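Local coordinates for ABC transporter, substrate binding protein (Agrobacterium tumefaciens, PDB 3C9H) that probably captures a solute in the periplasm and delivers it to an ABC transporter, and holds a magnesium ion and a citrate in the crystal, at residues V37-L42 / E66-G71; F92-D97 / M261-L266; G84-D89 / P268-N273. All blocks are in the same frame, centred on the assembly; numbering follows the deposited sequence.

Interaction 1 of 3, residues V37-L42 / E66-G71. With MG (magnesium ion), chain C; CIT (citric acid), chain D.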
loop_
_atom_site.group_PDB
_atom_site.type_symbol
_atom_site.label_atom_id
_atom_site.label_comp_id
_atom_site.label_asym_id
_atom_site.label_seq_id
_atom_site.Cartn_x
_atom_site.Cartn_y
_atom_site.Cartn_z
ATOM N N VAL A 37 -10.545 -0.637 -17.824
ATOM C CA VAL A 37 -9.632 0.406 -17.427
ATOM C C VAL A 37 -9.446 0.337 -15.902
ATOM O O VAL A 37 -10.419 0.382 -15.154
ATOM C CB VAL A 37 -10.104 1.799 -17.846
ATOM C CG1 VAL A 37 -9.146 2.851 -17.329
ATOM C CG2 VAL A 37 -10.205 1.880 -19.414
ATOM N N VAL A 38 -8.196 0.252 -15.471
ATOM C CA VAL A 38 -7.838 0.144 -14.041
ATOM C C VAL A 38 -6.945 1.318 -13.638
ATOM O O VAL A 38 -5.930 1.569 -14.288
ATOM C CB VAL A 38 -7.099 -1.222 -13.762
ATOM C CG1 VAL A 38 -6.685 -1.348 -12.297
ATOM C CG2 VAL A 38 -7.941 -2.428 -14.250
ATOM N N TYR A 39 -7.314 2.067 -12.595
ATOM C CA TYR A 39 -6.354 2.938 -11.897
ATOM C C TYR A 39 -5.882 2.241 -10.628
ATOM O O TYR A 39 -6.690 1.956 -9.739
ATOM C CB TYR A 39 -6.924 4.290 -11.509
ATOM C CG TYR A 39 -7.519 5.103 -12.640
ATOM C CD1 TYR A 39 -7.300 4.777 -13.978
ATOM C CD2 TYR A 39 -8.324 6.222 -12.345
ATOM C CE1 TYR A 39 -7.878 5.553 -14.991
ATOM C CE2 TYR A 39 -8.899 6.956 -13.317
ATOM C CZ TYR A 39 -8.666 6.635 -14.648
ATOM O OH TYR A 39 -9.257 7.413 -15.619
ATOM N N SER A 40 -4.586 1.971 -10.553
ATOM C CA SER A 40 -3.996 1.174 -9.461
ATOM C C SER A 40 -2.647 1.662 -8.996
ATOM O O SER A 40 -1.846 2.207 -9.746
ATOM C CB SER A 40 -3.918 -0.280 -9.884
ATOM O OG SER A 40 -3.232 -1.091 -8.952
ATOM N N SER A 41 -2.393 1.503 -7.710
ATOM C CA SER A 41 -1.110 1.865 -7.168
ATOM C C SER A 41 -0.184 0.662 -7.082
ATOM O O SER A 41 0.953 0.827 -6.688
ATOM C CB SER A 41 -1.250 2.522 -5.804
ATOM O OG SER A 41 -1.702 1.606 -4.804
ATOM N N LEU A 42 -0.684 -0.529 -7.413
ATOM C CA LEU A 42 0.110 -1.744 -7.369
ATOM C C LEU A 42 1.109 -1.686 -8.523
ATOM O O LEU A 42 0.718 -1.626 -9.701
ATOM C CB LEU A 42 -0.761 -3.002 -7.421
ATOM C CG LEU A 42 -0.019 -4.369 -7.385
ATOM C CD1 LEU A 42 0.832 -4.570 -6.128
ATOM C CD2 LEU A 42 -0.948 -5.539 -7.535
ATOM N N GLU A 66 -3.377 1.405 -15.542
ATOM C CA GLU A 66 -2.665 2.621 -15.180
ATOM C C GLU A 66 -2.148 2.576 -13.750
ATOM O O GLU A 66 -2.911 2.570 -12.776
ATOM C CB GLU A 66 -3.548 3.872 -15.381
ATOM C CG GLU A 66 -4.206 3.937 -16.732
ATOM C CD GLU A 66 -4.402 5.366 -17.260
ATOM O OE1 GLU A 66 -3.794 6.329 -16.725
ATOM O OE2 GLU A 66 -5.162 5.510 -18.245
ATOM N N ASP A 67 -0.824 2.569 -13.649
ATOM C CA ASP A 67 -0.070 2.514 -12.411
ATOM C C ASP A 67 0.239 3.964 -12.052
ATOM O O ASP A 67 0.962 4.665 -12.756
ATOM C CB ASP A 67 1.182 1.642 -12.650
ATOM C CG ASP A 67 2.202 1.666 -11.524
ATOM O OD1 ASP A 67 2.049 2.385 -10.511
ATOM O OD2 ASP A 67 3.197 0.929 -11.668
ATOM N N MET A 68 -0.310 4.394 -10.933
ATOM C CA MET A 68 -0.208 5.755 -10.497
ATOM C C MET A 68 -0.182 5.865 -8.971
ATOM O O MET A 68 -0.553 4.923 -8.253
ATOM C CB MET A 68 -1.355 6.593 -11.111
ATOM C CG MET A 68 -2.741 6.409 -10.536
ATOM S SD MET A 68 -4.127 7.217 -11.452
ATOM C CE MET A 68 -4.158 6.171 -12.871
ATOM N N LEU A 69 0.251 7.014 -8.485
ATOM C CA LEU A 69 0.266 7.282 -7.032
ATOM C C LEU A 69 -1.142 7.298 -6.459
ATOM O O LEU A 69 -2.096 7.697 -7.148
ATOM C CB LEU A 69 0.975 8.594 -6.724
ATOM C CG LEU A 69 2.485 8.670 -6.957
ATOM C CD1 LEU A 69 2.957 10.133 -6.822
ATOM C CD2 LEU A 69 3.260 7.762 -5.975
ATOM N N THR A 70 -1.270 6.894 -5.198
ATOM C CA THR A 70 -2.580 6.782 -4.529
ATOM C C THR A 70 -3.359 8.114 -4.552
ATOM O O THR A 70 -4.560 8.156 -4.796
ATOM C CB THR A 70 -2.382 6.262 -3.080
ATOM O OG1 THR A 70 -1.409 7.065 -2.394
ATOM C CG2 THR A 70 -1.950 4.779 -3.051
ATOM N N GLY A 71 -2.647 9.209 -4.322
ATOM C CA GLY A 71 -3.259 10.558 -4.324
ATOM C C GLY A 71 -3.790 10.960 -5.682
ATOM O O GLY A 71 -4.750 11.724 -5.782
HETATM MG MG MG C . 2.969 1.829 -6.398
HETATM C C1 CIT D . 1.741 1.391 -3.491
HETATM O O1 CIT D . 0.617 0.842 -3.312
HETATM O O2 CIT D . 2.624 0.815 -4.160
HETATM C C2 CIT D . 2.051 2.726 -2.867
HETATM C C3 CIT D . 2.916 3.642 -3.753
HETATM O O7 CIT D . 2.359 3.700 -5.101
HETATM C C4 CIT D . 2.953 5.061 -3.195
HETATM C C5 CIT D . 1.618 5.736 -3.215
HETATM O O3 CIT D . 1.188 6.373 -2.201
HETATM O O4 CIT D . 0.999 5.686 -4.289
HETATM C C6 CIT D . 4.368 3.145 -3.855
HETATM O O5 CIT D . 4.900 2.845 -4.958
HETATM O O6 CIT D . 5.059 3.007 -2.838
HETATM O O HOH W 1 2.988 2.952 -8.382
#

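Interaction 2 of 3, residues F92-D97 / M261-L266. With CIT (citric acid), chain D.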
loop_
_atom_site.group_PDB
_atom_site.type_symbol
_atom_site.label_atom_id
_atom_site.label_comp_id
_atom_site.label_asym_id
_atom_site.label_seq_id
_atom_site.Cartn_x
_atom_site.Cartn_y
_atom_site.Cartn_z
ATOM N N PHE A 92 -7.874 0.677 -7.397
ATOM C CA PHE A 92 -7.195 -0.217 -6.452
ATOM C C PHE A 92 -6.034 0.527 -5.798
ATOM O O PHE A 92 -5.043 0.873 -6.475
ATOM C CB PHE A 92 -6.727 -1.451 -7.224
ATOM C CG PHE A 92 -6.161 -2.565 -6.345
ATOM C CD1 PHE A 92 -6.902 -3.095 -5.322
ATOM C CD2 PHE A 92 -4.912 -3.120 -6.624
ATOM C CE1 PHE A 92 -6.410 -4.117 -4.534
ATOM C CE2 PHE A 92 -4.423 -4.159 -5.843
ATOM C CZ PHE A 92 -5.190 -4.643 -4.794
ATOM N N SER A 93 -6.146 0.781 -4.487
ATOM C CA SER A 93 -5.258 1.702 -3.795
ATOM C C SER A 93 -4.949 1.283 -2.373
ATOM O O SER A 93 -5.828 0.805 -1.639
ATOM C CB SER A 93 -5.906 3.081 -3.761
ATOM O OG SER A 93 -5.107 4.011 -3.068
ATOM N N SER A 94 -3.696 1.507 -2.002
ATOM C CA SER A 94 -3.202 1.295 -0.672
ATOM C C SER A 94 -3.513 2.492 0.237
ATOM O O SER A 94 -3.302 2.407 1.452
ATOM C CB SER A 94 -1.711 1.011 -0.694
ATOM O OG SER A 94 -1.028 1.999 -1.432
ATOM N N ALA A 95 -4.002 3.593 -0.341
ATOM C CA ALA A 95 -4.421 4.741 0.463
ATOM C C ALA A 95 -5.877 4.517 0.954
ATOM O O ALA A 95 -6.848 5.022 0.391
ATOM C CB ALA A 95 -4.221 6.066 -0.259
ATOM N N MET A 96 -5.992 3.754 2.040
ATOM C CA MET A 96 -7.259 3.182 2.480
ATOM C C MET A 96 -8.251 4.301 2.753
ATOM O O MET A 96 -9.423 4.222 2.402
ATOM C CB MET A 96 -7.077 2.365 3.757
ATOM C CG MET A 96 -6.101 1.161 3.707
ATOM S SD MET A 96 -5.940 0.238 5.255
ATOM C CE MET A 96 -7.573 -0.477 5.370
ATOM N N ASP A 97 -7.755 5.329 3.405
ATOM C CA ASP A 97 -8.542 6.492 3.748
ATOM C C ASP A 97 -9.132 7.225 2.539
ATOM O O ASP A 97 -10.316 7.591 2.545
ATOM C CB ASP A 97 -7.740 7.415 4.670
ATOM C CG ASP A 97 -6.434 7.930 4.056
ATOM O OD1 ASP A 97 -5.798 7.237 3.229
ATOM O OD2 ASP A 97 -6.008 9.026 4.479
ATOM N N MET A 261 -1.539 -2.394 6.371
ATOM C CA MET A 261 -2.560 -1.816 5.504
ATOM C C MET A 261 -3.136 -2.900 4.645
ATOM O O MET A 261 -2.590 -4.000 4.552
ATOM C CB MET A 261 -2.005 -0.679 4.630
ATOM C CG MET A 261 -1.093 -1.096 3.473
ATOM S SD MET A 261 -1.802 -1.766 1.915
ATOM C CE MET A 261 -3.189 -0.692 1.806
ATOM N N SER A 262 -4.231 -2.559 3.987
ATOM C CA SER A 262 -4.894 -3.485 3.087
ATOM C C SER A 262 -5.253 -2.697 1.851
ATOM O O SER A 262 -5.870 -1.648 1.978
ATOM C CB SER A 262 -6.176 -4.001 3.730
ATOM O OG SER A 262 -5.934 -4.775 4.897
ATOM N N ARG A 263 -4.888 -3.178 0.658
ATOM C CA ARG A 263 -5.281 -2.500 -0.577
ATOM C C ARG A 263 -6.809 -2.586 -0.723
ATOM O O ARG A 263 -7.416 -3.651 -0.526
ATOM C CB ARG A 263 -4.604 -3.146 -1.791
ATOM C CG ARG A 263 -3.123 -2.907 -1.819
ATOM C CD ARG A 263 -2.425 -3.612 -2.949
ATOM N NE ARG A 263 -1.019 -3.623 -2.601
ATOM C CZ ARG A 263 -0.152 -2.671 -2.900
ATOM N NH1 ARG A 263 -0.466 -1.659 -3.703
ATOM N NH2 ARG A 263 1.074 -2.776 -2.418
ATOM N N ILE A 264 -7.420 -1.469 -1.063
ATOM C CA ILE A 264 -8.873 -1.377 -1.188
ATOM C C ILE A 264 -9.278 -1.234 -2.643
ATOM O O ILE A 264 -8.760 -0.373 -3.368
ATOM C CB ILE A 264 -9.424 -0.193 -0.350
ATOM C CG1 ILE A 264 -9.314 -0.479 1.158
ATOM C CG2 ILE A 264 -10.903 0.137 -0.715
ATOM C CD1 ILE A 264 -9.882 0.704 1.993
ATOM N N GLY A 265 -10.166 -2.124 -3.073
ATOM C CA GLY A 265 -10.740 -2.095 -4.386
ATOM C C GLY A 265 -12.184 -1.639 -4.367
ATOM O O GLY A 265 -12.946 -1.980 -3.480
ATOM N N LEU A 266 -12.540 -0.867 -5.381
ATOM C CA LEU A 266 -13.927 -0.388 -5.592
ATOM C C LEU A 266 -14.139 -0.087 -7.078
ATOM O O LEU A 266 -13.178 0.085 -7.807
ATOM C CB LEU A 266 -14.217 0.848 -4.740
ATOM C CG LEU A 266 -13.395 2.124 -4.989
ATOM C CD1 LEU A 266 -13.946 2.891 -6.198
ATOM C CD2 LEU A 266 -13.342 3.054 -3.713
HETATM C C1 CIT D . 1.741 1.391 -3.491
HETATM O O1 CIT D . 0.617 0.842 -3.312
HETATM O O2 CIT D . 2.624 0.815 -4.160
HETATM C C2 CIT D . 2.051 2.726 -2.867
HETATM C C3 CIT D . 2.916 3.642 -3.753
HETATM O O7 CIT D . 2.359 3.700 -5.101
HETATM C C4 CIT D . 2.953 5.061 -3.195
HETATM C C5 CIT D . 1.618 5.736 -3.215
HETATM O O3 CIT D . 1.188 6.373 -2.201
HETATM O O4 CIT D . 0.999 5.686 -4.289
HETATM C C6 CIT D . 4.368 3.145 -3.855
HETATM O O5 CIT D . 4.900 2.845 -4.958
HETATM O O6 CIT D . 5.059 3.007 -2.838
HETATM O O HOH W 2 -3.041 -0.790 -4.752
#

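Interaction 3 of 3, residues G84-D89 / P268-N273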
loop_
_atom_site.group_PDB
_atom_site.type_symbol
_atom_site.label_atom_id
_atom_site.label_comp_id
_atom_site.label_asym_id
_atom_site.label_seq_id
_atom_site.Cartn_x
_atom_site.Cartn_y
_atom_site.Cartn_z
ATOM N N GLY A 84 -18.334 15.211 -15.438
ATOM C CA GLY A 84 -19.370 14.541 -16.209
ATOM C C GLY A 84 -18.801 13.520 -17.175
ATOM O O GLY A 84 -19.507 13.030 -18.069
ATOM N N LYS A 85 -17.522 13.199 -17.006
ATOM C CA LYS A 85 -16.849 12.230 -17.862
ATOM C C LYS A 85 -16.899 10.838 -17.251
ATOM O O LYS A 85 -17.221 10.659 -16.077
ATOM C CB LYS A 85 -15.385 12.616 -18.046
ATOM C CG LYS A 85 -15.152 13.902 -18.795
ATOM C CD LYS A 85 -13.656 14.185 -18.921
ATOM C CE LYS A 85 -13.029 14.728 -17.616
ATOM N NZ LYS A 85 -11.532 14.602 -17.556
ATOM N N LYS A 86 -16.544 9.843 -18.045
ATOM C CA LYS A 86 -16.325 8.530 -17.491
ATOM C C LYS A 86 -14.934 8.437 -16.827
ATOM O O LYS A 86 -14.048 9.280 -17.020
ATOM C CB LYS A 86 -16.620 7.439 -18.542
ATOM C CG LYS A 86 -18.161 7.380 -18.933
ATOM C CD LYS A 86 -19.063 6.928 -17.751
ATOM C CE LYS A 86 -20.524 7.352 -17.829
ATOM N NZ LYS A 86 -21.120 7.477 -16.435
ATOM N N THR A 87 -14.768 7.425 -15.995
ATOM C CA THR A 87 -13.531 7.241 -15.254
ATOM C C THR A 87 -13.184 5.749 -15.286
ATOM O O THR A 87 -13.773 4.990 -16.048
ATOM C CB THR A 87 -13.648 7.868 -13.812
ATOM O OG1 THR A 87 -12.357 8.002 -13.207
ATOM C CG2 THR A 87 -14.552 7.057 -12.868
ATOM N N ALA A 88 -12.230 5.335 -14.466
ATOM C CA ALA A 88 -11.801 3.930 -14.406
ATOM C C ALA A 88 -12.969 3.008 -14.058
ATOM O O ALA A 88 -13.955 3.418 -13.420
ATOM C CB ALA A 88 -10.687 3.765 -13.362
ATOM N N ASP A 89 -12.831 1.748 -14.451
ATOM C CA ASP A 89 -13.799 0.728 -14.119
ATOM C C ASP A 89 -13.501 0.072 -12.754
ATOM O O ASP A 89 -14.397 -0.539 -12.147
ATOM C CB ASP A 89 -13.793 -0.321 -15.221
ATOM C CG ASP A 89 -14.070 0.283 -16.600
ATOM O OD1 ASP A 89 -14.947 1.152 -16.671
ATOM O OD2 ASP A 89 -13.411 -0.076 -17.595
ATOM N N PRO A 268 -15.758 2.629 -9.461
ATOM C CA PRO A 268 -16.245 3.989 -9.508
ATOM C C PRO A 268 -17.689 4.105 -10.065
ATOM O O PRO A 268 -18.093 3.373 -10.967
ATOM C CB PRO A 268 -15.228 4.695 -10.430
ATOM C CG PRO A 268 -13.947 3.875 -10.267
ATOM C CD PRO A 268 -14.501 2.471 -10.222
ATOM N N GLU A 269 -18.451 5.022 -9.489
ATOM C CA GLU A 269 -19.777 5.383 -9.968
ATOM C C GLU A 269 -19.795 5.724 -11.467
ATOM O O GLU A 269 -20.744 5.353 -12.176
ATOM C CB GLU A 269 -20.280 6.575 -9.157
ATOM C CG GLU A 269 -21.718 6.934 -9.408
ATOM C CD GLU A 269 -21.907 7.924 -10.538
ATOM O OE1 GLU A 269 -20.901 8.529 -10.995
ATOM O OE2 GLU A 269 -23.076 8.123 -10.963
ATOM N N ALA A 270 -18.743 6.402 -11.943
ATOM C CA ALA A 270 -18.654 6.878 -13.341
ATOM C C ALA A 270 -17.861 5.949 -14.264
ATOM O O ALA A 270 -17.427 6.345 -15.355
ATOM C CB ALA A 270 -18.054 8.246 -13.373
ATOM N N ALA A 271 -17.679 4.712 -13.837
ATOM C CA ALA A 271 -17.077 3.681 -14.670
ATOM C C ALA A 271 -17.774 3.630 -16.020
ATOM O O ALA A 271 -19.003 3.686 -16.080
ATOM C CB ALA A 271 -17.190 2.327 -13.984
ATOM N N ALA A 272 -16.983 3.519 -17.092
ATOM C CA ALA A 272 -17.546 3.318 -18.411
ATOM C C ALA A 272 -18.054 1.886 -18.530
ATOM O O ALA A 272 -19.047 1.618 -19.196
ATOM C CB ALA A 272 -16.508 3.628 -19.476
ATOM N N ASN A 273 -17.361 0.961 -17.873
ATOM C CA ASN A 273 -17.717 -0.444 -17.911
ATOM C C ASN A 273 -17.730 -1.049 -16.510
ATOM O O ASN A 273 -16.867 -1.839 -16.169
ATOM C CB ASN A 273 -16.742 -1.178 -18.836
ATOM C CG ASN A 273 -17.112 -1.017 -20.302
ATOM O OD1 ASN A 273 -18.002 -1.724 -20.798
ATOM N ND2 ASN A 273 -16.457 -0.095 -20.993
HETATM O O HOH W 3 -13.835 0.661 -19.954
#

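Interaction 1 of 3, residues V37-L42 / E66-G71
Tyr39 and Ser40 run parallel to Glu66 and Asp67 in a beta-alpha-beta unit, where helix 44-57 links strands 35-40 and 62-67. The unit belongs to the periplasmic binding protein fold. Three backbone bonds join the strands: Glu66 N to Val38 O (2.8 Å), Ser40 N to Glu66 O (2.8 Å) and Met68 N to Ser40 O (2.9 Å).

The packed part lies on the face of Tyr39 and Glu66. Their side chains run side by side in the same direction, and the Glu66 carboxylate is turned 57° from the ring. The Met68 methyl comes in obliquely, with CE 3.5 Å from Tyr39 CG. A bend at chi3 (71°) turns this methyl back toward the tyrosine, in a Met-aromatic contact. The polar ends are held from helix 70-82: Tyr39 OH bonds to Glu80, and Glu66 forms a salt bridge with Arg76.

The more open side is that of the metal and the citrate, beyond Ser40 and Asp67. Asp67 is partly exposed. Its OD2 accepts from the backbone N of Glu44. Ser41 O binds the magnesium ion at 2.3 Å, and Asp43, two citrate oxygens and a water complete the ligands seen. The citrate probably came from the crystallisation liquor. Thr70, at the start of helix 70-82, holds one citrate carboxylate twice. Its backbone N meets O4, and its hydroxyl meets O3. Ser41 holds a different carboxylate: its OG donates to citrate O1 over 2.9 Å.

Interaction 2 of 3, residues F92-D97 / M261-L266
The Phe92 ring and the Arg263 side chain cross at about a right angle. The ring meets the aliphatic part of the arginine: Phe92 CZ lies 3.4 Å from Arg263 CB, and Arg263 CD also touches the ring. The ring and guanidinium planes are 43° apart. Phe92 CG stands anti to the backbone N (chi1 -172°), which carries the ring across to the arginine. Arg263 is extended from CG to NE and reaches the citrate site, probably the solute site of this binding protein. There Ser94 CB sits over one guanidinium face, while citrate O1 lies at the edge. Arg263 NH1 donates to citrate O1 at 2.8 Å, though the bond is bent (137°). Ser94 OG donates to the same citrate O1, also over 2.8 Å. NH1 gives a further bond to a water, and NE pairs with Glu135. This fixes the rotation of the guanidinium and presents NH1 to the citrate.

Met96 and Met261 cross obliquely, with Met96 CG 3.9 Å from Met261 CE. Met261 is bent at chi2 and chi3, and Met261 CE presses tightly on Ser94 CB (3.4 Å). Met96 CB meets Ile264 CD1 at 3.7 Å, and Met96 SD weakly accepts from Ser262 N.

Ser93 OG accepts from Ala95 N in an ST turn. Ser93 and Ile264 form an antiparallel hydrogen-bonded pair, with Ile264 N to Ser93 O at 2.8 Å. It joins strand 90-93 to strand 258-268. On its other edge, strand 90-93 pairs with strand 35-40. Helices 70-82 and 183-194 pack against Ser94, and helix 96-104 starts at Met96.

Interaction 3 of 3, residues G84-D89 / P268-N273
Asp89 reaches from the loop before strand 90-93 to the backbone of Asn273, just ahead of helix 274-285. Asp89 CB lies 3.6 Å from Asn273 O. With chi1 at -56°, CG lies beside the backbone N of Asp89 and swings the carboxylate over the other loop. Asp89 CG lies 3.5 Å from Asn273 O. Asp89 OD1 accepts from Asn273 N at 2.7 Å. The donor meets it from above the carboxylate plane, 48° out of it. OD1 also touches Ala271 CB. OD2 turns to a water that bridges to Asn273 ND2, and it accepts from the backbone N of Val37 as well. The carboxylate thus ties three pieces of chain together. Its plane stands 86° from that of the Asn273 amide.

The rest of the contact is close packing of short side chains and backbone. Thr87 CG2 presses on Pro268 CB at 3.5 Å, tighter than usual, and also meets Ala270 CB. Thr87 N donates to Ala270 O (2.9 Å); Ala270 is the third residue of the type I turn from Pro268 to Ala271. Pro268 CG sits 3.2 Å from Ala88 O, a buried oxygen with no polar partner in the model.

This is structural packing away from the metal site. It joins the link between helix 70-82 and strand 90-93 to the link between strand 258-268 and helix 274-285, with strand 35-40 beside Thr87, Ala88 and Asp89.

How the interactions relate
From the N terminus, interaction 1 comes first. It closes a short loop through helix 44-57 and is finished before the others open. Interaction 3 opens next, after helix 70-82, and interaction 2 opens right behind it on strand 90-93. The chain then runs 163 residues before strand 258-268 closes interaction 2, and residues 268-273 close interaction 3 just after. Interaction 2 is therefore nested inside interaction 3. Strands 35-40 and 90-93 are sheet neighbours, joining interactions 1 and 2 by backbone bonds. Both also reach the citrate. Interaction 3 meets interaction 1 through Val37 and Tyr39 of strand 35-40.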